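Side-chain contacts in kinesin-like protein Nod (Drosophila melanogaster, PDB 3DC4), which couples ATP hydrolysis to microtubule binding through its kinesin motor domain, present here, and is required for segregating non-exchange chromosomes in meiosis: residues A[96-101]-A[110-115]; A[80-85]-A[307-312]; A[126-131]-A[224-229]; A[238-243]-A[290-295]. All blocks are in the same frame, centred on the assembly; numbering follows the deposited sequence.

Interaction 1: A[96-101]-A[110-115]; sequences CTALAY and YSMGMT. With ADP (adenosine-5'-diphosphate), chain C.
Met112 reaches from the helix 108-112 onto strand 96-101, where Ala98 and Ala100 point toward it. Its CB starts the chain toward the strand. CG comes to 3.5 Å from Ala100 CB, and SD is 3.7 Å from Ala100 CB. Bends in the chain carry CE along the strand. There CE sits 3.1 Å from Ala98 O, close for a methyl against an oxygen, and 3.9 Å from Ala98 CB. The small alanines leave room for the bulky thioether.

At the start of the same segment Tyr110 faces the nucleotide. Its N bonds ADP O1A at 2.8 Å, with an angle of 162°. The trans chi1 (173°) swings the ring over the adenine, and ADP C5 lies 3.5 Å above the ring plane, offset toward the rim. Tyr110 OH is hydrogen-bonded to His124 ND1. A serine here would keep the backbone N-H bond to ADP O1A but would probably leave the adenine without this aromatic cover and His124 without its hydroxyl partner. Gly113, with positive phi, ends the helix in a Schellman motif. The whole is the strand-loop-helix of a P-loop (Walker A) nucleotide site.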
loop_
_atom_site.group_PDB
_atom_site.type_symbol
_atom_site.label_atom_id
_atom_site.label_comp_id
_atom_site.label_asym_id
_atom_site.label_seq_id
_atom_site.Cartn_x
_atom_site.Cartn_y
_atom_site.Cartn_z
ATOM N N CYS A 96 -4.803 -1.933 8.478
ATOM C CA CYS A 96 -4.941 -1.159 7.245
ATOM C C CYS A 96 -3.800 -1.424 6.273
ATOM O O CYS A 96 -2.642 -1.522 6.681
ATOM C CB CYS A 96 -4.961 0.341 7.556
ATOM S SG CYS A 96 -6.304 0.902 8.629
ATOM N N THR A 97 -4.127 -1.505 4.986
ATOM C CA THR A 97 -3.122 -1.737 3.958
ATOM C C THR A 97 -3.355 -0.810 2.764
ATOM O O THR A 97 -4.464 -0.717 2.251
ATOM C CB THR A 97 -3.156 -3.197 3.473
ATOM O OG1 THR A 97 -2.895 -4.070 4.583
ATOM C CG2 THR A 97 -2.113 -3.431 2.391
ATOM N N ALA A 98 -2.312 -0.097 2.357
ATOM C CA ALA A 98 -2.390 0.793 1.204
ATOM C C ALA A 98 -1.316 0.230 0.286
ATOM O O ALA A 98 -0.133 0.195 0.636
ATOM C CB ALA A 98 -2.076 2.246 1.601
ATOM N N LEU A 99 -1.736 -0.225 -0.887
ATOM C CA LEU A 99 -0.816 -0.838 -1.829
ATOM C C LEU A 99 -0.769 -0.188 -3.198
ATOM O O LEU A 99 -1.796 -0.019 -3.861
ATOM C CB LEU A 99 -1.160 -2.328 -1.958
ATOM C CG LEU A 99 -0.371 -3.226 -2.909
ATOM C CD1 LEU A 99 -0.515 -4.669 -2.448
ATOM C CD2 LEU A 99 -0.876 -3.059 -4.341
ATOM N N ALA A 100 0.441 0.169 -3.612
ATOM C CA ALA A 100 0.650 0.785 -4.910
ATOM C C ALA A 100 1.151 -0.300 -5.854
ATOM O O ALA A 100 2.027 -1.106 -5.506
ATOM C CB ALA A 100 1.693 1.913 -4.813
ATOM N N TYR A 101 0.591 -0.322 -7.051
ATOM C CA TYR A 101 0.994 -1.298 -8.046
ATOM C C TYR A 101 0.932 -0.644 -9.410
ATOM O O TYR A 101 0.353 0.435 -9.573
ATOM C CB TYR A 101 0.067 -2.514 -8.019
ATOM C CG TYR A 101 -1.294 -2.290 -8.646
ATOM C CD1 TYR A 101 -2.337 -1.702 -7.922
ATOM C CD2 TYR A 101 -1.553 -2.706 -9.957
ATOM C CE1 TYR A 101 -3.609 -1.543 -8.494
ATOM C CE2 TYR A 101 -2.817 -2.552 -10.535
ATOM C CZ TYR A 101 -3.842 -1.972 -9.798
ATOM O OH TYR A 101 -5.101 -1.827 -10.337
ATOM N N TYR A 110 7.150 7.148 -5.364
ATOM C CA TYR A 110 6.907 8.562 -5.119
ATOM C C TYR A 110 5.632 8.741 -4.289
ATOM O O TYR A 110 5.643 9.441 -3.275
ATOM C CB TYR A 110 6.761 9.300 -6.460
ATOM C CG TYR A 110 6.332 10.745 -6.329
ATOM C CD1 TYR A 110 7.267 11.750 -6.083
ATOM C CD2 TYR A 110 4.988 11.107 -6.438
ATOM C CE1 TYR A 110 6.875 13.080 -5.957
ATOM C CE2 TYR A 110 4.586 12.433 -6.304
ATOM C CZ TYR A 110 5.537 13.414 -6.067
ATOM O OH TYR A 110 5.155 14.725 -5.943
ATOM N N SER A 111 4.550 8.088 -4.711
ATOM C CA SER A 111 3.251 8.191 -4.031
ATOM C C SER A 111 3.254 7.642 -2.606
ATOM O O SER A 111 2.681 8.241 -1.697
ATOM C CB SER A 111 2.172 7.460 -4.846
ATOM O OG SER A 111 1.972 8.080 -6.102
ATOM N N MET A 112 3.904 6.503 -2.407
ATOM C CA MET A 112 3.916 5.890 -1.091
ATOM C C MET A 112 4.910 6.531 -0.135
ATOM O O MET A 112 4.823 6.333 1.076
ATOM C CB MET A 112 4.200 4.394 -1.221
ATOM C CG MET A 112 3.216 3.651 -2.126
ATOM S SD MET A 112 1.494 4.133 -1.819
ATOM C CE MET A 112 0.933 2.745 -0.822
ATOM N N GLY A 113 5.855 7.292 -0.681
ATOM C CA GLY A 113 6.850 7.962 0.147
ATOM C C GLY A 113 7.932 7.036 0.667
ATOM O O GLY A 113 8.287 7.078 1.842
ATOM N N MET A 114 8.468 6.212 -0.225
ATOM C CA MET A 114 9.503 5.247 0.115
ATOM C C MET A 114 10.906 5.833 0.222
ATOM O O MET A 114 11.813 5.188 0.744
ATOM C CB MET A 114 9.501 4.119 -0.915
ATOM C CG MET A 114 8.226 3.299 -0.917
ATOM S SD MET A 114 7.947 2.474 0.669
ATOM C CE MET A 114 9.296 1.303 0.685
ATOM N N THR A 115 11.081 7.054 -0.271
ATOM C CA THR A 115 12.377 7.719 -0.224
ATOM C C THR A 115 12.532 8.453 1.106
ATOM O O THR A 115 11.583 9.048 1.608
ATOM C CB THR A 115 12.519 8.737 -1.378
ATOM O OG1 THR A 115 12.418 8.052 -2.632
ATOM C CG2 THR A 115 13.871 9.450 -1.306
HETATM P PB ADP C . 7.977 3.789 -9.691
HETATM O O1B ADP C . 6.588 3.358 -9.933
HETATM O O2B ADP C . 8.287 3.653 -8.160
HETATM O O3B ADP C . 8.949 2.782 -10.621
HETATM P PA ADP C . 8.717 6.375 -9.089
HETATM O O1A ADP C . 7.808 6.399 -7.960
HETATM O O2A ADP C . 10.167 5.917 -8.648
HETATM O O3A ADP C . 8.119 5.327 -10.211
HETATM O "O5'" ADP C . 8.734 7.816 -9.783
HETATM C "C5'" ADP C . 9.656 7.816 -10.881
HETATM C "C4'" ADP C . 10.133 9.253 -11.111
HETATM O "O4'" ADP C . 9.020 10.115 -11.455
HETATM C "C3'" ADP C . 10.777 9.845 -9.801
HETATM O "O3'" ADP C . 11.604 10.965 -10.089
HETATM C "C2'" ADP C . 9.482 10.539 -9.209
HETATM O "O2'" ADP C . 9.839 11.625 -8.340
HETATM C "C1'" ADP C . 8.800 11.136 -10.469
HETATM N N9 ADP C . 7.362 11.290 -10.254
HETATM C C8 ADP C . 6.418 10.290 -10.313
HETATM N N7 ADP C . 5.243 10.740 -9.934
HETATM C C5 ADP C . 5.324 12.091 -9.811
HETATM C C6 ADP C . 4.428 13.123 -9.431
HETATM N N6 ADP C . 3.079 12.857 -9.282
HETATM N N1 ADP C . 4.909 14.376 -9.250
HETATM C C2 ADP C . 6.183 14.677 -9.523
HETATM N N3 ADP C . 7.068 13.743 -9.854
HETATM C C4 ADP C . 6.705 12.457 -9.960
#

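Interaction 2: A[80-85]-A[307-312]; sequences QALILP and TFLACI
Leu82 and Thr307 meet tip to tip. Leu82 CD1 is 3.3 Å from Thr307 CG2, tighter than usual for two methyl groups. Leu82 CG follows at 3.6 Å from the same Thr307 CG2. The other branch, Leu82 CD2, is 3.9 Å from Thr307 CG2 and 4.2 Å from Leu309 CD1. So one threonine methyl meets both branches of the leucine, and Leu309 is met by CD2.

The threonine splits its two branches. With chi1 at -65°, CG2 lies trans to the backbone N and faces Leu82, while OG1 turns to a water that bridges to Leu82 O. This water is 2.8 Å from Thr307 OG1 and donates to Leu82 O at 2.7 Å. An alanine in place of Leu82 would probably open a gap over Thr307 CG2 and leave Leu309 CD1 without this neighbour, though the backbone oxygen could still hold the water.

Further out, Ala27 of strand 23-30 also touches Leu82. Backbone bonds to Thr97 and Leu99 join Thr307 to the parallel neighbour 96-101. The contact lies where helix 75-82 ends, on one side of the central sheet of the motor domain. Ile83, next in the chain, packs on Ala98 and Ile127, while Phe308 points away from Leu82 and packs on helix 319-335.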
loop_
_atom_site.group_PDB
_atom_site.type_symbol
_atom_site.label_atom_id
_atom_site.label_comp_id
_atom_site.label_asym_id
_atom_site.label_seq_id
_atom_site.Cartn_x
_atom_site.Cartn_y
_atom_site.Cartn_z
ATOM N N GLN A 80 -4.802 13.099 1.650
ATOM C CA GLN A 80 -6.002 13.489 2.371
ATOM C C GLN A 80 -7.233 12.708 1.913
ATOM O O GLN A 80 -8.036 12.288 2.728
ATOM C CB GLN A 80 -6.246 14.993 2.209
ATOM C CG GLN A 80 -5.140 15.843 2.804
ATOM C CD GLN A 80 -5.213 15.949 4.309
ATOM O OE1 GLN A 80 -4.187 15.973 4.992
ATOM N NE2 GLN A 80 -6.428 16.047 4.836
ATOM N N ALA A 81 -7.373 12.501 0.609
ATOM C CA ALA A 81 -8.528 11.785 0.085
ATOM C C ALA A 81 -8.473 10.282 0.266
ATOM O O ALA A 81 -9.474 9.651 0.589
ATOM C CB ALA A 81 -8.711 12.097 -1.398
ATOM N N LEU A 82 -7.294 9.710 0.073
ATOM C CA LEU A 82 -7.155 8.270 0.121
ATOM C C LEU A 82 -6.652 7.613 1.389
ATOM O O LEU A 82 -7.110 6.524 1.748
ATOM C CB LEU A 82 -6.263 7.841 -1.039
ATOM C CG LEU A 82 -6.183 6.345 -1.317
ATOM C CD1 LEU A 82 -7.538 5.864 -1.835
ATOM C CD2 LEU A 82 -5.091 6.086 -2.337
ATOM N N ILE A 83 -5.727 8.260 2.084
ATOM C CA ILE A 83 -5.145 7.641 3.262
ATOM C C ILE A 83 -5.556 8.204 4.612
ATOM O O ILE A 83 -5.781 7.446 5.551
ATOM C CB ILE A 83 -3.607 7.663 3.136
ATOM C CG1 ILE A 83 -3.200 7.041 1.796
ATOM C CG2 ILE A 83 -2.965 6.902 4.286
ATOM C CD1 ILE A 83 -3.468 5.532 1.678
ATOM N N LEU A 84 -5.666 9.522 4.712
ATOM C CA LEU A 84 -6.043 10.146 5.975
ATOM C C LEU A 84 -7.211 9.433 6.666
ATOM O O LEU A 84 -7.157 9.177 7.871
ATOM C CB LEU A 84 -6.384 11.627 5.761
ATOM C CG LEU A 84 -6.779 12.369 7.041
ATOM C CD1 LEU A 84 -5.616 12.356 8.028
ATOM C CD2 LEU A 84 -7.182 13.796 6.704
ATOM N N PRO A 85 -8.274 9.091 5.916
ATOM C CA PRO A 85 -9.418 8.404 6.528
ATOM C C PRO A 85 -9.031 7.110 7.248
ATOM O O PRO A 85 -9.665 6.723 8.226
ATOM C CB PRO A 85 -10.343 8.142 5.341
ATOM C CG PRO A 85 -10.075 9.338 4.465
ATOM C CD PRO A 85 -8.557 9.411 4.508
ATOM N N THR A 307 -6.705 -0.766 0.499
ATOM C CA THR A 307 -6.796 0.277 -0.514
ATOM C C THR A 307 -5.716 0.102 -1.579
ATOM O O THR A 307 -4.520 0.039 -1.277
ATOM C CB THR A 307 -6.666 1.679 0.110
ATOM O OG1 THR A 307 -7.782 1.918 0.978
ATOM C CG2 THR A 307 -6.646 2.750 -0.984
ATOM N N PHE A 308 -6.163 0.010 -2.829
ATOM C CA PHE A 308 -5.284 -0.156 -3.987
ATOM C C PHE A 308 -5.013 1.177 -4.650
ATOM O O PHE A 308 -5.924 1.992 -4.797
ATOM C CB PHE A 308 -5.947 -1.040 -5.049
ATOM C CG PHE A 308 -6.004 -2.490 -4.699
ATOM C CD1 PHE A 308 -4.935 -3.329 -5.004
ATOM C CD2 PHE A 308 -7.143 -3.031 -4.115
ATOM C CE1 PHE A 308 -5.006 -4.693 -4.742
ATOM C CE2 PHE A 308 -7.227 -4.394 -3.847
ATOM C CZ PHE A 308 -6.151 -5.228 -4.162
ATOM N N LEU A 309 -3.772 1.399 -5.057
ATOM C CA LEU A 309 -3.424 2.619 -5.771
ATOM C C LEU A 309 -2.763 2.173 -7.059
ATOM O O LEU A 309 -1.605 1.734 -7.057
ATOM C CB LEU A 309 -2.457 3.504 -4.978
ATOM C CG LEU A 309 -2.007 4.788 -5.700
ATOM C CD1 LEU A 309 -3.219 5.662 -6.031
ATOM C CD2 LEU A 309 -1.046 5.573 -4.801
ATOM N N ALA A 310 -3.518 2.248 -8.150
ATOM C CA ALA A 310 -3.018 1.873 -9.472
ATOM C C ALA A 310 -2.334 3.086 -10.057
ATOM O O ALA A 310 -2.950 4.131 -10.215
ATOM C CB ALA A 310 -4.174 1.467 -10.381
ATOM N N CYS A 311 -1.057 2.955 -10.361
ATOM C CA CYS A 311 -0.321 4.054 -10.952
ATOM C C CYS A 311 -0.183 3.711 -12.425
ATOM O O CYS A 311 0.223 2.598 -12.759
ATOM C CB CYS A 311 1.061 4.173 -10.306
ATOM S SG CYS A 311 0.998 4.699 -8.519
ATOM N N ILE A 312 -0.510 4.665 -13.294
ATOM C CA ILE A 312 -0.455 4.445 -14.738
ATOM C C ILE A 312 0.254 5.539 -15.514
ATOM O O ILE A 312 0.232 6.711 -15.143
ATOM C CB ILE A 312 -1.869 4.324 -15.328
ATOM C CG1 ILE A 312 -2.659 5.611 -15.060
ATOM C CG2 ILE A 312 -2.582 3.118 -14.723
ATOM C CD1 ILE A 312 -4.059 5.628 -15.662
HETATM O O HOH W 1 -8.869 4.519 1.382
#

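Interaction 3: A[126-131]-A[224-229]; sequences GILPRA and VTIHVK
Leu128 of helix 127-141 pushes its forked end against Val224 and Ile226 of strand 220-229. The fork takes in one knob of the strand. Val224 CG1 is 3.7 Å from Leu128 CD1 and 3.8 Å from Leu128 CD2. CD1 also rests against the branch point, 3.7 Å from Val224 CB. The two side chains cross at a slant. A chi1 of -100° in Leu128, away from the staggered values, sets the fork in this position.

CD2 of the leucine fills the dip between the two strand residues that face the helix. It is 3.9 Å from Ile226 CD1. The leucine and isoleucine run alongside, pointing opposite ways. Ile226 is fully extended at chi2 (-180°), and its CD1 ends against the helix surface. Ala131 CB, three residues after Leu128, lies loosely at this tip, 4.5 Å from Ile226 CD1.

This is a helix laid on the central sheet of the kinesin motor domain, an alpha/beta layer of the P-loop NTPase kind. The short helix and strand segments run nearly parallel, at 12°, with axes 10.3 Å apart. Thr225, between the two facing residues, points away and bonds Asn238 OD1 through OG1.

Around the contact, Ile239 of the neighbouring strand packs on Leu128, and Met114 packs on Val224. Gly126 is the N-cap of the helix. Backbone bonds tie Ile127 to Ser111 and Leu128 to Met112.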
loop_
_atom_site.group_PDB
_atom_site.type_symbol
_atom_site.label_atom_id
_atom_site.label_comp_id
_atom_site.label_asym_id
_atom_site.label_seq_id
_atom_site.Cartn_x
_atom_site.Cartn_y
_atom_site.Cartn_z
ATOM N N GLY A 126 5.620 11.792 0.444
ATOM C CA GLY A 126 4.592 10.807 0.167
ATOM C C GLY A 126 3.703 10.355 1.312
ATOM O O GLY A 126 3.663 10.963 2.389
ATOM N N ILE A 127 2.989 9.259 1.075
ATOM C CA ILE A 127 2.058 8.721 2.056
ATOM C C ILE A 127 2.656 8.333 3.396
ATOM O O ILE A 127 2.092 8.686 4.422
ATOM C CB ILE A 127 1.297 7.516 1.473
ATOM C CG1 ILE A 127 0.327 8.022 0.405
ATOM C CG2 ILE A 127 0.558 6.771 2.574
ATOM C CD1 ILE A 127 -0.379 6.926 -0.384
ATOM N N LEU A 128 3.779 7.620 3.401
ATOM C CA LEU A 128 4.394 7.198 4.657
ATOM C C LEU A 128 4.656 8.328 5.646
ATOM O O LEU A 128 4.150 8.305 6.767
ATOM C CB LEU A 128 5.708 6.455 4.394
ATOM C CG LEU A 128 5.685 4.925 4.430
ATOM C CD1 LEU A 128 7.060 4.377 4.030
ATOM C CD2 LEU A 128 5.322 4.444 5.838
ATOM N N PRO A 129 5.442 9.340 5.244
ATOM C CA PRO A 129 5.711 10.434 6.180
ATOM C C PRO A 129 4.472 11.220 6.599
ATOM O O PRO A 129 4.396 11.685 7.732
ATOM C CB PRO A 129 6.737 11.287 5.430
ATOM C CG PRO A 129 6.363 11.069 3.992
ATOM C CD PRO A 129 6.078 9.589 3.937
ATOM N N ARG A 130 3.502 11.364 5.702
ATOM C CA ARG A 130 2.291 12.104 6.041
ATOM C C ARG A 130 1.442 11.326 7.030
ATOM O O ARG A 130 0.895 11.893 7.981
ATOM C CB ARG A 130 1.476 12.411 4.784
ATOM C CG ARG A 130 2.217 13.287 3.786
ATOM C CD ARG A 130 1.386 13.594 2.558
ATOM N NE ARG A 130 2.178 14.362 1.607
ATOM C CZ ARG A 130 2.307 15.684 1.637
ATOM N NH1 ARG A 130 1.674 16.391 2.564
ATOM N NH2 ARG A 130 3.103 16.298 0.767
ATOM N N ALA A 131 1.332 10.022 6.810
ATOM C CA ALA A 131 0.548 9.175 7.697
ATOM C C ALA A 131 1.150 9.174 9.095
ATOM O O ALA A 131 0.445 9.350 10.082
ATOM C CB ALA A 131 0.507 7.766 7.161
ATOM N N VAL A 224 6.567 -1.390 4.041
ATOM C CA VAL A 224 6.938 -0.660 5.242
ATOM C C VAL A 224 5.661 -0.579 6.059
ATOM O O VAL A 224 4.628 -0.097 5.588
ATOM C CB VAL A 224 7.452 0.758 4.923
ATOM C CG1 VAL A 224 7.737 1.506 6.211
ATOM C CG2 VAL A 224 8.716 0.670 4.090
ATOM N N THR A 225 5.728 -1.079 7.280
ATOM C CA THR A 225 4.566 -1.087 8.143
ATOM C C THR A 225 4.731 -0.241 9.384
ATOM O O THR A 225 5.723 -0.356 10.108
ATOM C CB THR A 225 4.224 -2.523 8.577
ATOM O OG1 THR A 225 3.860 -3.284 7.424
ATOM C CG2 THR A 225 3.074 -2.531 9.574
ATOM N N ILE A 226 3.749 0.626 9.599
ATOM C CA ILE A 226 3.715 1.468 10.777
ATOM C C ILE A 226 2.862 0.678 11.761
ATOM O O ILE A 226 1.689 0.404 11.496
ATOM C CB ILE A 226 3.050 2.824 10.479
ATOM C CG1 ILE A 226 3.958 3.646 9.563
ATOM C CG2 ILE A 226 2.766 3.569 11.778
ATOM C CD1 ILE A 226 3.399 5.025 9.207
ATOM N N HIS A 227 3.472 0.290 12.878
ATOM C CA HIS A 227 2.792 -0.484 13.909
ATOM C C HIS A 227 2.369 0.399 15.072
ATOM O O HIS A 227 3.155 1.203 15.578
ATOM C CB HIS A 227 3.717 -1.576 14.456
ATOM C CG HIS A 227 4.192 -2.556 13.428
ATOM N ND1 HIS A 227 3.626 -3.804 13.272
ATOM C CD2 HIS A 227 5.191 -2.480 12.516
ATOM C CE1 HIS A 227 4.258 -4.455 12.310
ATOM N NE2 HIS A 227 5.212 -3.674 11.835
ATOM N N VAL A 228 1.118 0.239 15.482
ATOM C CA VAL A 228 0.543 0.969 16.603
ATOM C C VAL A 228 0.286 -0.112 17.646
ATOM O O VAL A 228 -0.585 -0.968 17.466
ATOM C CB VAL A 228 -0.782 1.645 16.186
ATOM C CG1 VAL A 228 -1.459 2.281 17.388
ATOM C CG2 VAL A 228 -0.499 2.712 15.129
ATOM N N LYS A 229 1.063 -0.077 18.726
ATOM C CA LYS A 229 0.966 -1.080 19.781
ATOM C C LYS A 229 0.597 -0.564 21.164
ATOM O O LYS A 229 1.102 0.463 21.614
ATOM C CB LYS A 229 2.295 -1.839 19.892
ATOM C CG LYS A 229 2.648 -2.722 18.704
ATOM C CD LYS A 229 3.877 -3.570 19.024
ATOM C CE LYS A 229 4.117 -4.649 17.974
ATOM N NZ LYS A 229 5.315 -5.461 18.318
#

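Interaction 4: A[238-243]-A[290-295]; sequences NIVDLA and SVLTTV
No flat group takes part where Val240 and Leu242 meet Leu292: the contact is made by branched aliphatic ends. The flat groups of the strand segment are used elsewhere, by their polar atoms. The amide of Asn238 gives ND2 to Ser299 OG and Thr97 OG1. Asp241 OD1 bonds Ser109 OG of the P-loop.

Leu292 divides its two methyls between two partners. Leu292 CD1 is 4.2 Å from Val240 CG1. Leu292 CD2 is 3.9 Å from Leu242 CD2 and 4.2 Å from Leu242 CD1. The two leucines come tip to tip. Val240 points toward the helix. Leu242 sets off at an angle to it, and chi1 of -60° with an extended chi2 (-177°) brings its methyls round to Leu292.

The short helix 291-295 has Ser290 at its N-cap position. Ser290 OG donates to Thr293 OG1 at 2.9 Å. These polar atoms lie away from the leucine contact. Leu268 and Ile271 of helix 267-279 extend the apolar cluster, and Ile223 touches both Val240 and Leu292.

Strand 234-241 leads here into the DLAGSE sequence, the switch II motif of kinesins. Asp241 turns to the nucleotide side, while Val240 and Leu242 turn to the helix. All three residues that touch are buried. No hydrogen bond crosses the contact, so it rests on the packing of methyl groups and the exclusion of water.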
loop_
_atom_site.group_PDB
_atom_site.type_symbol
_atom_site.label_atom_id
_atom_site.label_comp_id
_atom_site.label_asym_id
_atom_site.label_seq_id
_atom_site.Cartn_x
_atom_site.Cartn_y
_atom_site.Cartn_z
ATOM N N ASN A 238 0.065 -0.979 6.713
ATOM C CA ASN A 238 0.997 -1.527 5.747
ATOM C C ASN A 238 1.048 -0.661 4.500
ATOM O O ASN A 238 0.046 -0.504 3.801
ATOM C CB ASN A 238 0.559 -2.928 5.327
ATOM C CG ASN A 238 0.400 -3.868 6.509
ATOM O OD1 ASN A 238 1.360 -4.139 7.233
ATOM N ND2 ASN A 238 -0.816 -4.356 6.718
ATOM N N ILE A 239 2.222 -0.111 4.223
ATOM C CA ILE A 239 2.427 0.704 3.043
ATOM C C ILE A 239 3.201 -0.197 2.099
ATOM O O ILE A 239 4.391 -0.476 2.310
ATOM C CB ILE A 239 3.244 1.973 3.365
ATOM C CG1 ILE A 239 2.482 2.815 4.394
ATOM C CG2 ILE A 239 3.472 2.789 2.099
ATOM C CD1 ILE A 239 1.075 3.201 3.960
ATOM N N VAL A 240 2.512 -0.669 1.068
ATOM C CA VAL A 240 3.117 -1.580 0.109
ATOM C C VAL A 240 3.459 -0.938 -1.229
ATOM O O VAL A 240 2.622 -0.288 -1.852
ATOM C CB VAL A 240 2.185 -2.771 -0.135
ATOM C CG1 VAL A 240 2.908 -3.837 -0.932
ATOM C CG2 VAL A 240 1.696 -3.313 1.200
ATOM N N ASP A 241 4.697 -1.148 -1.660
ATOM C CA ASP A 241 5.203 -0.603 -2.912
ATOM C C ASP A 241 5.673 -1.816 -3.718
ATOM O O ASP A 241 6.784 -2.314 -3.522
ATOM C CB ASP A 241 6.368 0.332 -2.588
ATOM C CG ASP A 241 6.920 1.040 -3.803
ATOM O OD1 ASP A 241 7.973 1.693 -3.652
ATOM O OD2 ASP A 241 6.326 0.966 -4.897
ATOM N N LEU A 242 4.817 -2.313 -4.604
ATOM C CA LEU A 242 5.157 -3.485 -5.403
ATOM C C LEU A 242 6.112 -3.174 -6.544
ATOM O O LEU A 242 6.208 -2.032 -6.999
ATOM C CB LEU A 242 3.880 -4.133 -5.939
ATOM C CG LEU A 242 2.920 -4.599 -4.846
ATOM C CD1 LEU A 242 1.741 -5.296 -5.495
ATOM C CD2 LEU A 242 3.640 -5.552 -3.880
ATOM N N ALA A 243 6.824 -4.199 -6.998
ATOM C CA ALA A 243 7.769 -4.043 -8.097
ATOM C C ALA A 243 6.966 -3.805 -9.375
ATOM O O ALA A 243 5.743 -3.924 -9.367
ATOM C CB ALA A 243 8.626 -5.300 -8.236
ATOM N N SER A 290 0.857 -16.796 -2.115
ATOM C CA SER A 290 1.986 -15.911 -2.402
ATOM C C SER A 290 2.582 -15.373 -1.114
ATOM O O SER A 290 1.925 -15.351 -0.078
ATOM C CB SER A 290 1.552 -14.722 -3.262
ATOM O OG SER A 290 0.812 -13.791 -2.491
ATOM N N VAL A 291 3.831 -14.932 -1.191
ATOM C CA VAL A 291 4.510 -14.377 -0.033
ATOM C C VAL A 291 3.815 -13.099 0.424
ATOM O O VAL A 291 3.723 -12.833 1.618
ATOM C CB VAL A 291 5.973 -14.050 -0.354
ATOM C CG1 VAL A 291 6.639 -13.428 0.859
ATOM C CG2 VAL A 291 6.705 -15.319 -0.773
ATOM N N LEU A 292 3.328 -12.312 -0.532
ATOM C CA LEU A 292 2.648 -11.061 -0.214
ATOM C C LEU A 292 1.432 -11.280 0.687
ATOM O O LEU A 292 1.277 -10.604 1.704
ATOM C CB LEU A 292 2.207 -10.360 -1.502
ATOM C CG LEU A 292 1.616 -8.946 -1.359
ATOM C CD1 LEU A 292 2.603 -8.038 -0.648
ATOM C CD2 LEU A 292 1.284 -8.405 -2.737
ATOM N N THR A 293 0.574 -12.225 0.317
ATOM C CA THR A 293 -0.623 -12.493 1.103
ATOM C C THR A 293 -0.308 -13.234 2.401
ATOM O O THR A 293 -1.128 -13.272 3.318
ATOM C CB THR A 293 -1.673 -13.285 0.279
ATOM O OG1 THR A 293 -1.047 -14.395 -0.377
ATOM C CG2 THR A 293 -2.319 -12.376 -0.759
ATOM N N THR A 294 0.881 -13.822 2.476
ATOM C CA THR A 294 1.300 -14.529 3.677
ATOM C C THR A 294 1.790 -13.494 4.692
ATOM O O THR A 294 1.370 -13.498 5.848
ATOM C CB THR A 294 2.432 -15.533 3.360
ATOM O OG1 THR A 294 1.922 -16.565 2.506
ATOM C CG2 THR A 294 2.964 -16.169 4.636
ATOM N N VAL A 295 2.660 -12.592 4.247
ATOM C CA VAL A 295 3.183 -11.544 5.117
ATOM C C VAL A 295 2.061 -10.635 5.616
ATOM O O VAL A 295 2.071 -10.198 6.767
ATOM C CB VAL A 295 4.230 -10.687 4.382
ATOM C CG1 VAL A 295 4.662 -9.519 5.265
ATOM C CG2 VAL A 295 5.431 -11.549 4.018
#

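From the N terminus, 80-85 opens the widest loop, which interaction 2 closes at 307-312. The other three lie inside it in series, and none cross. Interaction 1 closes a short loop that holds the whole P-loop. Interaction 3 then joins 126-131 to 224-229, and interaction 4 joins 238-243 to 290-295. All four reach the central sheet. Strand 96-101 lies between 305-312 (interaction 2) and 234-241 (interaction 4); strand 234-241 in turn pairs with 220-229 (interaction 3). Interactions 2, 1 and 3 bring segments 80-85, 110-115 and 126-131 to the sheet, while interaction 4 brings helix 291-295.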